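Local coordinates for putative phosphonate binding protein for ABC transporter (Prochlorococcus marinus str. MIT 9301, PDB 5LQ5) that probably serves as the solute-binding component of an ABC transporter, binding inorganic phosphite strongly and methylphosphonate and phosphate only very weakly, at residues S92-N97 with W198-Y203; G122-T127 with A152-S157; S157-I162 with K177-N182. All coordinates share one frame; numbering follows the deposited sequence.

Interaction 1: S92-N97 with W198-Y203; sequences SVFVVN and WITPEY
Ser92 is held by Thr200 through both backbone and side chain, a worked example of a hydroxyl standing in for a peptide group beside a beta ladder. Thr200 N donates to Ser92 O at 3.0 Å, almost straight (177°), while Ser92 N gives its hydrogen to Thr200 OG1, also at 3.0 Å. That oxygen lies between its own backbone N and carbonyl carbon (chi1 73°), a placement that lets it accept from Ser92 and donate to Pro201 O at 2.8 Å. The same torsion swings Thr200 CG2 against the edge of the Phe94 ring, 3.8 Å from its CE2. With the hydroxyl and methyl gone, as in an alanine here, Ser92 N and Pro201 O would probably be left without their shared partner, and a gap would open at the Phe94 edge.

Farther along, regular antiparallel pairing takes over. Phe94 N donates to Trp198 O at 2.8 Å, and Trp198 N returns a bond to Phe94 O. On the face of the sheet that carries these two side chains, they lie side by side, pointing the same way, and their rings meet obliquely, planes at 47°, with Trp198 CE3 3.7 Å from Phe94 CD2. The other face has the non-hydrogen-bonded pair Val93 and Ile199, whose CG1 atoms lie 4.1 Å apart.

Tyr203, three residues on from Thr200, donates its OH to Ser92 OG at 2.6 Å, at the edge of its ring. Ser92 OG is engaged a second time, by Ser128 O of helix 127-139. The N, O and OG of buried Ser92, on an inner strand, are thus all satisfied by peptide and hydroxyl partners, which fixes the chain that follows outer strand 194-199 against strand 92-97.

Interaction 2: G122-T127 with A152-S157; sequences GSENST and AGFSGS. With PO3 (phosphite ion), chain B.
Glu124 lays its aliphatic stem over one face of Phe154, an instance of a charged residue offering its CH groups to an aromatic ring. CG stands 3.9 Å from the centroid of the Phe154 ring and 22° off its normal, a CH-pi contact. The bend at chi2 (88°) folds the chain back, and the carboxylate lies nearly parallel to the ring plane (12°), displaced toward its root, with Glu124 CD 3.6 Å from Phe154 CB. A different group meets the ring at its edge: Gly122 O lies near the ring plane and also makes a CA-H...O contact with Phe154 CA at 3.2 Å.

The backbones come close where Ser123 N lies 3.5 Å from Gly156 N, two donors that do not bond. Ser155 OG, bonded chiefly to Thr161, rests 3.4 Å from Gly122 CA, and Ser123 sets its CB against Gly156. Ser123 OG turns instead within its own segment and accepts from Asn125 N, an ST turn inside the type I turn 123-126.

This turn delivers Ser126 and Thr127 to the phosphite. Ser126 OG donates to O3 of the ion at 2.7 Å while accepting from Gly129 N as N-cap; Thr127 N and Thr127 OG1 both donate to the ion's O2, each at 2.8 Å. Tyr46, Ser128 and His158 add further bonds, in an anion-binding site at the N-terminus of a helix, a familiar feature of periplasmic binding proteins.

Interaction 3: S157-I162 with K177-N182; sequences SHDATI and KQVWEN
Val179 is the first residue of 177-182 to meet the neighbouring helix, and it shows how one branched side chain can serve several partners. Its CG1, anti to the backbone N (chi1 171°), reaches between His158 and Asp159: it lies 3.7 Å from His158 CB and 3.4 Å from Asp159 OD1. The valine thus backs the root of the histidine, while the far end of that side chain works elsewhere, His158 NE2 being hydrogen-bonded to the bound phosphite. Asp159 crosses the valine at about a right angle. Its polar atoms are satisfied beyond the contact, OD1 by Asn183 ND2 and OD2 by Asn15 N, so the touch on the methyl is packing alone. Val179 CG1 also faces Ile162 CD1, one helical turn farther on, at 4.2 Å.

The two helices lie side by side on one face of the five-stranded sheet of an alpha/beta lobe: helix 158-167 is the connection of a beta-alpha-beta crossover from strand 153-154 to strand 172-176, and helix 177-186 follows at once. The axes of the short segments 158-162 and 177-182 come within 10.0 Å and cross at -58°.

At Trp180 the backbone shares in the packing, Ile162 CD1 lying 4.3 Å from Trp180 CA. The indole offers its edge here, CE3 standing 4.5 Å from Ile162 CG1. Toward the sheet, CB of Trp180 packs on Val93 and CE3 also on Val95.

In the fold
All three contacts serve the lobe built on the five-stranded sheet, yet each uses a different chemistry. Interaction 1 joins strand 194-199, at one border of that sheet, to its neighbour through a buried ladder and hydroxyl bonds; interaction 2 lies at the other border, by strand 153-154, partly open and without a clear hydrogen bond between its segments. Interaction 3 is buried and mainly apolar, helix on helix, and its Lys177 packs on Val93 and Ile199 of interaction 1. Interactions 2 and 3 share Ser157, and a probable hydrogen bond links Ser155 to Thr161. Phosphite is bound by residues of 122-127 and by His158, while Tyr203 of interaction 1 packs on Thr127 of interaction 2.

Interaction 1: S92-N97 with W198-Y203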
loop_
_atom_site.group_PDB
_atom_site.type_symbol
_atom_site.label_atom_id
_atom_site.label_comp_id
_atom_site.label_asym_id
_atom_site.label_seq_id
_atom_site.Cartn_x
_atom_site.Cartn_y
_atom_site.Cartn_z
ATOM N N SER A 92 -0.255 6.441 -8.699
ATOM C CA SER A 92 1.167 6.179 -8.685
ATOM C C SER A 92 1.907 7.320 -9.365
ATOM O O SER A 92 1.345 8.097 -10.155
ATOM C CB SER A 92 1.506 4.892 -9.429
ATOM O OG SER A 92 0.816 3.758 -8.901
ATOM N N VAL A 93 3.198 7.347 -9.095
ATOM C CA VAL A 93 4.167 8.135 -9.845
ATOM C C VAL A 93 5.248 7.246 -10.425
ATOM O O VAL A 93 5.665 6.221 -9.840
ATOM C CB VAL A 93 4.822 9.250 -9.004
ATOM C CG1 VAL A 93 3.748 10.233 -8.563
ATOM C CG2 VAL A 93 5.612 8.710 -7.797
ATOM N N PHE A 94 5.638 7.608 -11.632
ATOM C CA PHE A 94 6.870 7.163 -12.227
ATOM C C PHE A 94 7.930 8.218 -11.965
ATOM O O PHE A 94 7.690 9.410 -12.188
ATOM C CB PHE A 94 6.718 6.932 -13.720
ATOM C CG PHE A 94 5.919 5.692 -14.081
ATOM C CD1 PHE A 94 6.537 4.549 -14.543
ATOM C CD2 PHE A 94 4.546 5.684 -13.977
ATOM C CE1 PHE A 94 5.793 3.436 -14.912
ATOM C CE2 PHE A 94 3.783 4.564 -14.321
ATOM C CZ PHE A 94 4.408 3.430 -14.782
ATOM N N VAL A 95 9.093 7.787 -11.509
ATOM C CA VAL A 95 10.236 8.641 -11.241
ATOM C C VAL A 95 11.447 8.182 -12.031
ATOM O O VAL A 95 11.601 6.965 -12.323
ATOM C CB VAL A 95 10.577 8.743 -9.758
ATOM C CG1 VAL A 95 9.417 9.297 -8.963
ATOM C CG2 VAL A 95 11.052 7.436 -9.179
ATOM N N VAL A 96 12.304 9.148 -12.369
ATOM C CA VAL A 96 13.540 8.889 -13.091
ATOM C C VAL A 96 14.722 9.554 -12.425
ATOM O O VAL A 96 14.581 10.588 -11.770
ATOM C CB VAL A 96 13.483 9.305 -14.565
ATOM C CG1 VAL A 96 12.463 8.460 -15.327
ATOM C CG2 VAL A 96 13.144 10.790 -14.693
ATOM N N ASN A 97 15.888 8.934 -12.591
ATOM C CA ASN A 97 17.141 9.470 -12.093
ATOM C C ASN A 97 17.484 10.672 -12.997
ATOM O O ASN A 97 17.334 10.615 -14.218
ATOM C CB ASN A 97 18.245 8.432 -12.148
ATOM C CG ASN A 97 19.531 8.906 -11.508
ATOM O OD1 ASN A 97 20.221 9.749 -12.055
ATOM N ND2 ASN A 97 19.854 8.375 -10.340
ATOM N N TRP A 198 5.998 10.937 -14.455
ATOM C CA TRP A 198 4.574 10.834 -14.808
ATOM C C TRP A 198 3.717 10.510 -13.593
ATOM O O TRP A 198 4.144 9.755 -12.719
ATOM C CB TRP A 198 4.342 9.809 -15.922
ATOM C CG TRP A 198 2.999 9.805 -16.545
ATOM C CD1 TRP A 198 2.410 10.855 -17.200
ATOM C CD2 TRP A 198 2.084 8.710 -16.656
ATOM N NE1 TRP A 198 1.187 10.498 -17.673
ATOM C CE2 TRP A 198 0.952 9.185 -17.359
ATOM C CE3 TRP A 198 2.091 7.377 -16.208
ATOM C CZ2 TRP A 198 -0.150 8.379 -17.639
ATOM C CZ3 TRP A 198 0.985 6.575 -16.501
ATOM C CH2 TRP A 198 -0.123 7.087 -17.188
ATOM N N ILE A 199 2.528 11.112 -13.560
ATOM C CA ILE A 199 1.474 10.790 -12.591
ATOM C C ILE A 199 0.380 9.997 -13.322
ATOM O O ILE A 199 -0.113 10.398 -14.365
ATOM C CB ILE A 199 0.869 12.037 -11.898
ATOM C CG1 ILE A 199 1.942 12.841 -11.168
ATOM C CG2 ILE A 199 -0.256 11.636 -10.963
ATOM C CD1 ILE A 199 1.489 14.262 -10.816
ATOM N N THR A 200 0.009 8.852 -12.753
ATOM C CA THR A 200 -0.981 7.962 -13.361
ATOM C C THR A 200 -2.437 8.392 -13.162
ATOM O O THR A 200 -2.732 9.208 -12.265
ATOM C CB THR A 200 -0.869 6.521 -12.807
ATOM O OG1 THR A 200 -1.381 6.437 -11.452
ATOM C CG2 THR A 200 0.611 6.003 -12.859
ATOM N N PRO A 201 -3.357 7.790 -13.945
ATOM C CA PRO A 201 -4.767 7.841 -13.600
ATOM C C PRO A 201 -5.057 7.213 -12.232
ATOM O O PRO A 201 -4.209 6.522 -11.654
ATOM C CB PRO A 201 -5.429 7.006 -14.704
ATOM C CG PRO A 201 -4.504 7.069 -15.856
ATOM C CD PRO A 201 -3.149 7.059 -15.215
ATOM N N GLU A 202 -6.250 7.500 -11.745
ATOM C CA GLU A 202 -6.737 7.032 -10.430
ATOM C C GLU A 202 -7.240 5.595 -10.442
ATOM O O GLU A 202 -7.731 5.100 -11.464
ATOM C CB GLU A 202 -7.896 7.905 -9.924
ATOM C CG GLU A 202 -7.515 9.366 -9.708
ATOM C CD GLU A 202 -8.666 10.353 -9.878
ATOM O OE1 GLU A 202 -9.554 10.144 -10.727
ATOM O OE2 GLU A 202 -8.670 11.372 -9.159
ATOM N N TYR A 203 -7.140 4.969 -9.273
ATOM C CA TYR A 203 -7.601 3.596 -9.030
ATOM C C TYR A 203 -7.837 3.454 -7.506
ATOM O O TYR A 203 -7.478 4.334 -6.740
ATOM C CB TYR A 203 -6.596 2.531 -9.581
ATOM C CG TYR A 203 -5.201 2.763 -9.097
ATOM C CD1 TYR A 203 -4.815 2.280 -7.844
ATOM C CD2 TYR A 203 -4.282 3.523 -9.841
ATOM C CE1 TYR A 203 -3.549 2.522 -7.351
ATOM C CE2 TYR A 203 -3.001 3.760 -9.356
ATOM C CZ TYR A 203 -2.649 3.271 -8.093
ATOM O OH TYR A 203 -1.397 3.515 -7.569
#

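Interaction 2: G122-T127 with A152-S157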
loop_
_atom_site.group_PDB
_atom_site.type_symbol
_atom_site.label_atom_id
_atom_site.label_comp_id
_atom_site.label_asym_id
_atom_site.label_seq_id
_atom_site.Cartn_x
_atom_site.Cartn_y
_atom_site.Cartn_z
ATOM N N GLY A 122 7.979 -1.748 -7.190
ATOM C CA GLY A 122 7.945 -2.113 -5.780
ATOM C C GLY A 122 7.744 -3.616 -5.581
ATOM O O GLY A 122 8.195 -4.421 -6.385
ATOM N N SER A 123 7.037 -3.977 -4.515
ATOM C CA SER A 123 6.693 -5.387 -4.316
ATOM C C SER A 123 5.992 -5.965 -5.521
ATOM O O SER A 123 5.173 -5.298 -6.136
ATOM C CB SER A 123 5.783 -5.570 -3.102
ATOM O OG SER A 123 5.317 -6.934 -2.986
ATOM N N GLU A 124 6.255 -7.246 -5.770
ATOM C CA GLU A 124 5.544 -7.948 -6.843
ATOM C C GLU A 124 4.031 -7.859 -6.647
ATOM O O GLU A 124 3.299 -7.897 -7.617
ATOM C CB GLU A 124 5.919 -9.440 -6.832
ATOM C CG GLU A 124 7.392 -9.751 -7.190
ATOM C CD GLU A 124 8.377 -9.742 -6.021
ATOM O OE1 GLU A 124 8.068 -9.194 -4.924
ATOM O OE2 GLU A 124 9.496 -10.300 -6.217
ATOM N N ASN A 125 3.576 -7.725 -5.380
ATOM C CA ASN A 125 2.154 -7.707 -5.020
ATOM C C ASN A 125 1.633 -6.332 -4.654
ATOM O O ASN A 125 0.552 -6.196 -4.083
ATOM C CB ASN A 125 1.895 -8.748 -3.894
ATOM C CG ASN A 125 2.035 -10.179 -4.388
ATOM O OD1 ASN A 125 1.517 -10.533 -5.412
ATOM N ND2 ASN A 125 2.734 -10.970 -3.660
ATOM N N SER A 126 2.389 -5.318 -5.022
ATOM C CA SER A 126 1.978 -3.897 -4.785
ATOM C C SER A 126 1.006 -3.383 -5.852
ATOM O O SER A 126 1.210 -3.595 -7.053
ATOM C CB SER A 126 3.194 -2.975 -4.731
ATOM O OG SER A 126 2.769 -1.629 -4.564
ATOM N N THR A 127 -0.074 -2.769 -5.401
ATOM C CA THR A 127 -1.025 -2.114 -6.281
ATOM C C THR A 127 -0.401 -0.892 -6.981
ATOM O O THR A 127 -0.368 -0.817 -8.220
ATOM C CB THR A 127 -2.287 -1.675 -5.496
ATOM O OG1 THR A 127 -2.674 -2.726 -4.567
ATOM C CG2 THR A 127 -3.430 -1.392 -6.484
ATOM N N ALA A 152 12.442 -6.646 -14.924
ATOM C CA ALA A 152 12.259 -5.507 -14.036
ATOM C C ALA A 152 12.661 -5.919 -12.657
ATOM O O ALA A 152 12.473 -7.079 -12.226
ATOM C CB ALA A 152 10.810 -5.063 -14.032
ATOM N N GLY A 153 13.141 -4.943 -11.906
ATOM C CA GLY A 153 13.358 -5.160 -10.458
ATOM C C GLY A 153 12.014 -5.133 -9.689
ATOM O O GLY A 153 11.011 -4.591 -10.174
ATOM N N PHE A 154 12.012 -5.744 -8.512
ATOM C CA PHE A 154 10.921 -5.677 -7.531
ATOM C C PHE A 154 11.589 -5.359 -6.198
ATOM O O PHE A 154 12.225 -6.202 -5.583
ATOM C CB PHE A 154 10.117 -6.961 -7.482
ATOM C CG PHE A 154 9.495 -7.326 -8.813
ATOM C CD1 PHE A 154 8.306 -6.773 -9.232
ATOM C CD2 PHE A 154 10.117 -8.241 -9.665
ATOM C CE1 PHE A 154 7.743 -7.096 -10.440
ATOM C CE2 PHE A 154 9.543 -8.566 -10.873
ATOM C CZ PHE A 154 8.365 -7.993 -11.270
ATOM N N SER A 155 11.419 -4.117 -5.756
ATOM C CA SER A 155 12.161 -3.613 -4.613
ATOM C C SER A 155 11.563 -4.047 -3.284
ATOM O O SER A 155 12.242 -4.022 -2.272
ATOM C CB SER A 155 12.154 -2.072 -4.646
ATOM O OG SER A 155 10.892 -1.619 -4.221
ATOM N N GLY A 156 10.274 -4.389 -3.292
ATOM C CA GLY A 156 9.543 -4.734 -2.076
ATOM C C GLY A 156 8.845 -3.650 -1.296
ATOM O O GLY A 156 8.028 -3.921 -0.432
ATOM N N SER A 157 9.177 -2.405 -1.573
ATOM C CA SER A 157 8.542 -1.309 -0.830
ATOM C C SER A 157 8.713 -0.007 -1.584
ATOM O O SER A 157 9.630 0.157 -2.398
ATOM C CB SER A 157 9.108 -1.170 0.582
ATOM O OG SER A 157 10.182 -0.222 0.666
HETATM P P PO3 B . 0.118 -0.943 -2.336
HETATM O O1 PO3 B . -0.237 0.233 -3.306
HETATM O O2 PO3 B . -0.582 -2.318 -2.691
HETATM O O3 PO3 B . 1.656 -1.106 -2.188
#

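Interaction 3: S157-I162 with K177-N182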
loop_
_atom_site.group_PDB
_atom_site.type_symbol
_atom_site.label_atom_id
_atom_site.label_comp_id
_atom_site.label_asym_id
_atom_site.label_seq_id
_atom_site.Cartn_x
_atom_site.Cartn_y
_atom_site.Cartn_z
ATOM N N SER A 157 9.177 -2.405 -1.573
ATOM C CA SER A 157 8.542 -1.309 -0.830
ATOM C C SER A 157 8.713 -0.007 -1.584
ATOM O O SER A 157 9.630 0.157 -2.398
ATOM C CB SER A 157 9.108 -1.170 0.582
ATOM O OG SER A 157 10.182 -0.222 0.666
ATOM N N HIS A 158 7.837 0.943 -1.270
ATOM C CA HIS A 158 7.896 2.240 -1.955
ATOM C C HIS A 158 9.162 3.010 -1.550
ATOM O O HIS A 158 9.775 3.705 -2.382
ATOM C CB HIS A 158 6.637 3.045 -1.712
ATOM C CG HIS A 158 5.408 2.318 -2.124
ATOM N ND1 HIS A 158 5.227 1.842 -3.405
ATOM C CD2 HIS A 158 4.370 1.844 -1.392
ATOM C CE1 HIS A 158 4.094 1.164 -3.455
ATOM N NE2 HIS A 158 3.543 1.172 -2.255
ATOM N N ASP A 159 9.546 2.913 -0.277
ATOM C CA ASP A 159 10.810 3.596 0.177
ATOM C C ASP A 159 12.021 2.963 -0.533
ATOM O O ASP A 159 12.940 3.658 -0.988
ATOM C CB ASP A 159 10.991 3.553 1.683
ATOM C CG ASP A 159 10.074 4.487 2.432
ATOM O OD1 ASP A 159 9.588 5.502 1.855
ATOM O OD2 ASP A 159 9.910 4.211 3.647
ATOM N N ALA A 160 11.977 1.634 -0.700
ATOM C CA ALA A 160 13.095 0.962 -1.363
ATOM C C ALA A 160 13.215 1.287 -2.857
ATOM O O ALA A 160 14.316 1.377 -3.381
ATOM C CB ALA A 160 13.045 -0.530 -1.152
ATOM N N THR A 161 12.080 1.524 -3.513
ATOM C CA THR A 161 12.076 1.939 -4.913
ATOM C C THR A 161 12.761 3.296 -5.070
ATOM O O THR A 161 13.624 3.460 -5.889
ATOM C CB THR A 161 10.641 2.006 -5.440
ATOM O OG1 THR A 161 10.081 0.701 -5.339
ATOM C CG2 THR A 161 10.562 2.482 -6.847
ATOM N N ILE A 162 12.378 4.235 -4.201
ATOM C CA ILE A 162 12.997 5.575 -4.207
ATOM C C ILE A 162 14.518 5.412 -4.040
ATOM O O ILE A 162 15.293 6.011 -4.775
ATOM C CB ILE A 162 12.416 6.469 -3.090
ATOM C CG1 ILE A 162 10.980 6.863 -3.431
ATOM C CG2 ILE A 162 13.309 7.689 -2.856
ATOM C CD1 ILE A 162 10.217 7.452 -2.248
ATOM N N LYS A 177 2.147 7.503 -4.784
ATOM C CA LYS A 177 2.374 8.977 -4.962
ATOM C C LYS A 177 2.489 9.695 -3.598
ATOM O O LYS A 177 3.297 10.609 -3.429
ATOM C CB LYS A 177 1.247 9.601 -5.793
ATOM C CG LYS A 177 1.316 11.131 -5.897
ATOM C CD LYS A 177 0.359 11.585 -6.993
ATOM C CE LYS A 177 0.409 13.092 -7.221
ATOM N NZ LYS A 177 -0.391 13.802 -6.198
ATOM N N GLN A 178 1.689 9.257 -2.623
ATOM C CA GLN A 178 1.771 9.806 -1.242
ATOM C C GLN A 178 3.144 9.594 -0.590
ATOM O O GLN A 178 3.677 10.457 0.072
ATOM C CB GLN A 178 0.672 9.222 -0.336
ATOM C CG GLN A 178 0.493 9.964 0.972
ATOM C CD GLN A 178 -0.079 11.361 0.768
ATOM O OE1 GLN A 178 -1.177 11.503 0.248
ATOM N NE2 GLN A 178 0.668 12.394 1.174
ATOM N N VAL A 179 3.723 8.426 -0.814
ATOM C CA VAL A 179 5.031 8.105 -0.264
ATOM C C VAL A 179 6.100 8.987 -0.931
ATOM O O VAL A 179 7.002 9.486 -0.274
ATOM C CB VAL A 179 5.382 6.599 -0.384
ATOM C CG1 VAL A 179 6.829 6.335 0.001
ATOM C CG2 VAL A 179 4.486 5.762 0.525
ATOM N N TRP A 180 5.985 9.162 -2.240
ATOM C CA TRP A 180 6.882 10.024 -2.995
ATOM C C TRP A 180 6.850 11.449 -2.412
ATOM O O TRP A 180 7.887 12.033 -2.080
ATOM C CB TRP A 180 6.485 10.042 -4.459
ATOM C CG TRP A 180 7.064 11.166 -5.265
ATOM C CD1 TRP A 180 6.367 12.208 -5.827
ATOM C CD2 TRP A 180 8.443 11.366 -5.610
ATOM N NE1 TRP A 180 7.237 13.042 -6.504
ATOM C CE2 TRP A 180 8.512 12.545 -6.390
ATOM C CE3 TRP A 180 9.627 10.660 -5.343
ATOM C CZ2 TRP A 180 9.728 13.042 -6.895
ATOM C CZ3 TRP A 180 10.835 11.162 -5.836
ATOM C CH2 TRP A 180 10.870 12.351 -6.604
ATOM N N GLU A 181 5.640 11.960 -2.221
ATOM C CA GLU A 181 5.475 13.327 -1.632
ATOM C C GLU A 181 6.000 13.456 -0.203
ATOM O O GLU A 181 6.621 14.451 0.133
ATOM C CB GLU A 181 4.016 13.773 -1.727
ATOM C CG GLU A 181 3.598 14.037 -3.165
ATOM C CD GLU A 181 2.101 14.190 -3.359
ATOM O OE1 GLU A 181 1.344 14.222 -2.364
ATOM O OE2 GLU A 181 1.679 14.279 -4.535
ATOM N N ASN A 182 5.736 12.461 0.636
ATOM C CA ASN A 182 6.275 12.422 2.021
ATOM C C ASN A 182 7.791 12.481 2.071
ATOM O O ASN A 182 8.371 13.137 2.918
ATOM C CB ASN A 182 5.824 11.165 2.771
ATOM C CG ASN A 182 4.364 11.186 3.093
ATOM O OD1 ASN A 182 3.663 12.145 2.788
ATOM N ND2 ASN A 182 3.881 10.105 3.677
#